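Local structure of foldase protein PrsA (5TVL) at residues 41-46 with 250-255. The protein probably catalyses cis-trans isomerisation of peptidyl-proline bonds and assists the folding of secreted proteins outside the cell after their translocation. Numbering follows the deposited sequence.
Sequences EKQYGS and GKELQA
The phenol OH of Tyr44 donates a hydrogen bond to OE1 of Glu252, 2.6 Å away, linking helix 25-44 to helix 242-255. This is a surface helix-helix contact between N- and C-terminal parts of the PrsA chain: the segments are 204 residues apart in sequence, and the chain between them includes the four-stranded antiparallel sheet of strands 120-127, 166-169, 196-198 and 207-216. The hydroxyl comes in on the syn side of OE1, tilted 31° out of the carboxylate plane. OE1 itself sits at the ring edge near the ring plane, 3.3 Å from Tyr44 CE2, while ring and carboxylate planes stand 78° apart. Glu252 leaves its helix with CG anti to the backbone N (chi1 -154°) and bends at chi2, which brings its carboxylate across to helix 25-44, where the side chain also packs on Val39 and Phe40. The Tyr44 side chain also touches Leu91, Leu94 and Ala95 of helix 79-102. Only 129 Å² is buried between the segments, consistent with a contact centred on one carboxylate. Gln43 adds packing without a hydrogen bond: its CG lies 3.5 Å from Glu252 OE2, whereas its amide NE2 stays 4.0 Å from that oxygen.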
ATOM      1  N   GLU A  41      -9.907 -18.127 -17.387  1.00 38.28           N
ATOM      2  CA  GLU A  41      -9.787 -19.586 -17.441  1.00 39.99           C
ATOM      3  C   GLU A  41      -9.359 -20.058 -18.834  1.00 41.59           C
ATOM      4  O   GLU A  41      -8.483 -20.913 -18.957  1.00 42.01           O
ATOM      5  CB  GLU A  41     -11.107 -20.254 -17.046  1.00 43.34           C
ATOM      6  CG  GLU A  41     -11.010 -21.753 -16.795  1.00 48.37           C
ATOM      7  CD  GLU A  41     -10.070 -22.098 -15.653  1.00 51.12           C
ATOM      8  OE1 GLU A  41     -10.117 -21.410 -14.606  1.00 51.76           O
ATOM      9  OE2 GLU A  41      -9.283 -23.056 -15.804  1.00 54.41           O
ATOM     10  N   LYS A  42      -9.980 -19.501 -19.874  1.00 44.89           N
ATOM     11  CA  LYS A  42      -9.661 -19.849 -21.265  1.00 49.99           C
ATOM     12  C   LYS A  42      -8.193 -19.560 -21.595  1.00 49.95           C
ATOM     13  O   LYS A  42      -7.521 -20.383 -22.211  1.00 56.28           O
ATOM     14  CB  LYS A  42     -10.578 -19.088 -22.238  1.00 55.22           C
ATOM     15  CG  LYS A  42     -10.596 -19.620 -23.666  1.00 63.99           C
ATOM     16  CD  LYS A  42     -11.416 -20.899 -23.785  1.00 72.58           C
ATOM     17  CE  LYS A  42     -11.252 -21.564 -25.147  1.00 79.95           C
ATOM     18  NZ  LYS A  42     -11.887 -20.788 -26.248  1.00 84.56           N
ATOM     19  N   GLN A  43      -7.703 -18.398 -21.164  1.00 48.21           N
ATOM     20  CA  GLN A  43      -6.328 -17.973 -21.454  1.00 45.77           C
ATOM     21  C   GLN A  43      -5.289 -18.683 -20.596  1.00 41.59           C
ATOM     22  O   GLN A  43      -4.415 -19.365 -21.125  1.00 47.79           O
ATOM     23  CB  GLN A  43      -6.186 -16.457 -21.279  1.00 43.79           C
ATOM     24  CG  GLN A  43      -6.952 -15.648 -22.314  1.00 46.69           C
ATOM     25  CD  GLN A  43      -6.398 -15.793 -23.723  1.00 52.02           C
ATOM     26  OE1 GLN A  43      -5.235 -16.159 -23.919  1.00 53.92           O
ATOM     27  NE2 GLN A  43      -7.233 -15.506 -24.718  1.00 55.53           N
ATOM     28  N   TYR A  44      -5.400 -18.530 -19.279  1.00 36.51           N
ATOM     29  CA  TYR A  44      -4.341 -18.934 -18.348  1.00 34.08           C
ATOM     30  C   TYR A  44      -4.655 -20.167 -17.486  1.00 32.84           C
ATOM     31  O   TYR A  44      -3.824 -20.566 -16.672  1.00 32.19           O
ATOM     32  CB  TYR A  44      -4.008 -17.754 -17.431  1.00 33.72           C
ATOM     33  CG  TYR A  44      -3.691 -16.468 -18.167  1.00 35.16           C
ATOM     34  CD1 TYR A  44      -2.411 -16.221 -18.659  1.00 36.48           C
ATOM     35  CD2 TYR A  44      -4.670 -15.491 -18.366  1.00 35.59           C
ATOM     36  CE1 TYR A  44      -2.115 -15.044 -19.333  1.00 38.43           C
ATOM     37  CE2 TYR A  44      -4.384 -14.310 -19.039  1.00 36.62           C
ATOM     38  CZ  TYR A  44      -3.104 -14.090 -19.521  1.00 38.72           C
ATOM     39  OH  TYR A  44      -2.797 -12.923 -20.187  1.00 41.27           O
ATOM     40  N   GLY A  45      -5.829 -20.774 -17.667  1.00 33.31           N
ATOM     41  CA  GLY A  45      -6.301 -21.863 -16.798  1.00 34.83           C
ATOM     42  C   GLY A  45      -5.392 -23.077 -16.710  1.00 36.82           C
ATOM     43  O   GLY A  45      -5.144 -23.599 -15.616  1.00 37.92           O
ATOM     44  N   SER A  46      -4.901 -23.519 -17.869  1.00 38.12           N
ATOM     45  CA  SER A  46      -3.969 -24.658 -17.974  1.00 40.12           C
ATOM     46  C   SER A  46      -2.675 -24.511 -17.159  1.00 38.93           C
ATOM     47  O   SER A  46      -2.128 -25.513 -16.684  1.00 41.61           O
ATOM     48  CB  SER A  46      -3.608 -24.904 -19.442  1.00 41.03           C
ATOM     49  OG  SER A  46      -3.260 -23.693 -20.092  1.00 40.53           O
ATOM     50  N   GLY A 250      -9.103  -5.387 -18.182  1.00 38.28           N
ATOM     51  CA  GLY A 250      -9.704  -4.665 -19.307  1.00 42.86           C
ATOM     52  C   GLY A 250      -9.138  -5.040 -20.667  1.00 45.41           C
ATOM     53  O   GLY A 250      -9.887  -5.169 -21.636  1.00 46.51           O
ATOM     54  N   LYS A 251      -7.817  -5.216 -20.735  1.00 60.62           N
ATOM     55  CA  LYS A 251      -7.148  -5.684 -21.954  1.00 61.23           C
ATOM     56  C   LYS A 251      -7.591  -7.097 -22.312  1.00 57.76           C
ATOM     57  O   LYS A 251      -7.946  -7.367 -23.457  1.00 57.89           O
ATOM     58  CB  LYS A 251      -5.620  -5.647 -21.806  1.00 65.14           C
ATOM     59  CG  LYS A 251      -5.023  -4.249 -21.852  1.00 72.64           C
ATOM     60  CD  LYS A 251      -4.882  -3.721 -23.272  1.00 76.93           C
ATOM     61  CE  LYS A 251      -4.251  -2.337 -23.279  1.00 80.24           C
ATOM     62  NZ  LYS A 251      -3.994  -1.836 -24.657  1.00 84.92           N
ATOM     63  N   GLU A 252      -7.581  -7.984 -21.322  1.00 57.24           N
ATOM     64  CA  GLU A 252      -7.959  -9.384 -21.530  1.00 57.74           C
ATOM     65  C   GLU A 252      -9.438  -9.539 -21.924  1.00 57.32           C
ATOM     66  O   GLU A 252      -9.766 -10.361 -22.784  1.00 56.85           O
ATOM     67  CB  GLU A 252      -7.632 -10.231 -20.288  1.00 57.90           C
ATOM     68  CG  GLU A 252      -7.388 -11.700 -20.591  1.00 59.49           C
ATOM     69  CD  GLU A 252      -6.173 -11.915 -21.478  1.00 62.50           C
ATOM     70  OE1 GLU A 252      -5.035 -11.772 -20.986  1.00 63.07           O
ATOM     71  OE2 GLU A 252      -6.363 -12.215 -22.677  1.00 64.41           O
ATOM     72  N   LEU A 253     -10.314  -8.744 -21.308  1.00 56.59           N
ATOM     73  CA  LEU A 253     -11.737  -8.719 -21.675  1.00 54.52           C
ATOM     74  C   LEU A 253     -11.958  -8.162 -23.088  1.00 53.59           C
ATOM     75  O   LEU A 253     -12.795  -8.676 -23.827  1.00 51.86           O
ATOM     76  CB  LEU A 253     -12.552  -7.925 -20.645  1.00 53.64           C
ATOM     77  CG  LEU A 253     -12.650  -8.548 -19.246  1.00 52.58           C
ATOM     78  CD1 LEU A 253     -13.037  -7.506 -18.210  1.00 52.73           C
ATOM     79  CD2 LEU A 253     -13.635  -9.703 -19.212  1.00 52.45           C
ATOM     80  N   GLN A 254     -11.210  -7.119 -23.452  1.00 55.64           N
ATOM     81  CA  GLN A 254     -11.214  -6.582 -24.830  1.00 59.15           C
ATOM     82  C   GLN A 254     -10.762  -7.609 -25.875  1.00 59.41           C
ATOM     83  O   GLN A 254     -11.274  -7.614 -26.997  1.00 57.89           O
ATOM     84  CB  GLN A 254     -10.326  -5.332 -24.945  1.00 61.68           C
ATOM     85  CG  GLN A 254     -10.955  -4.050 -24.413  1.00 63.45           C
ATOM     86  CD  GLN A 254      -9.936  -2.943 -24.183  1.00 66.61           C
ATOM     87  OE1 GLN A 254      -8.894  -2.890 -24.840  1.00 70.57           O
ATOM     88  NE2 GLN A 254     -10.236  -2.051 -23.246  1.00 68.19           N
ATOM     89  N   ALA A 255      -9.798  -8.452 -25.502  1.00 61.60           N
ATOM     90  CA  ALA A 255      -9.290  -9.521 -26.374  1.00 62.41           C
ATOM     91  C   ALA A 255     -10.312 -10.640 -26.606  1.00 62.93           C
ATOM     92  O   ALA A 255     -10.308 -11.272 -27.664  1.00 65.80           O
ATOM     93  CB  ALA A 255      -8.003 -10.102 -25.802  1.00 62.06           C
TER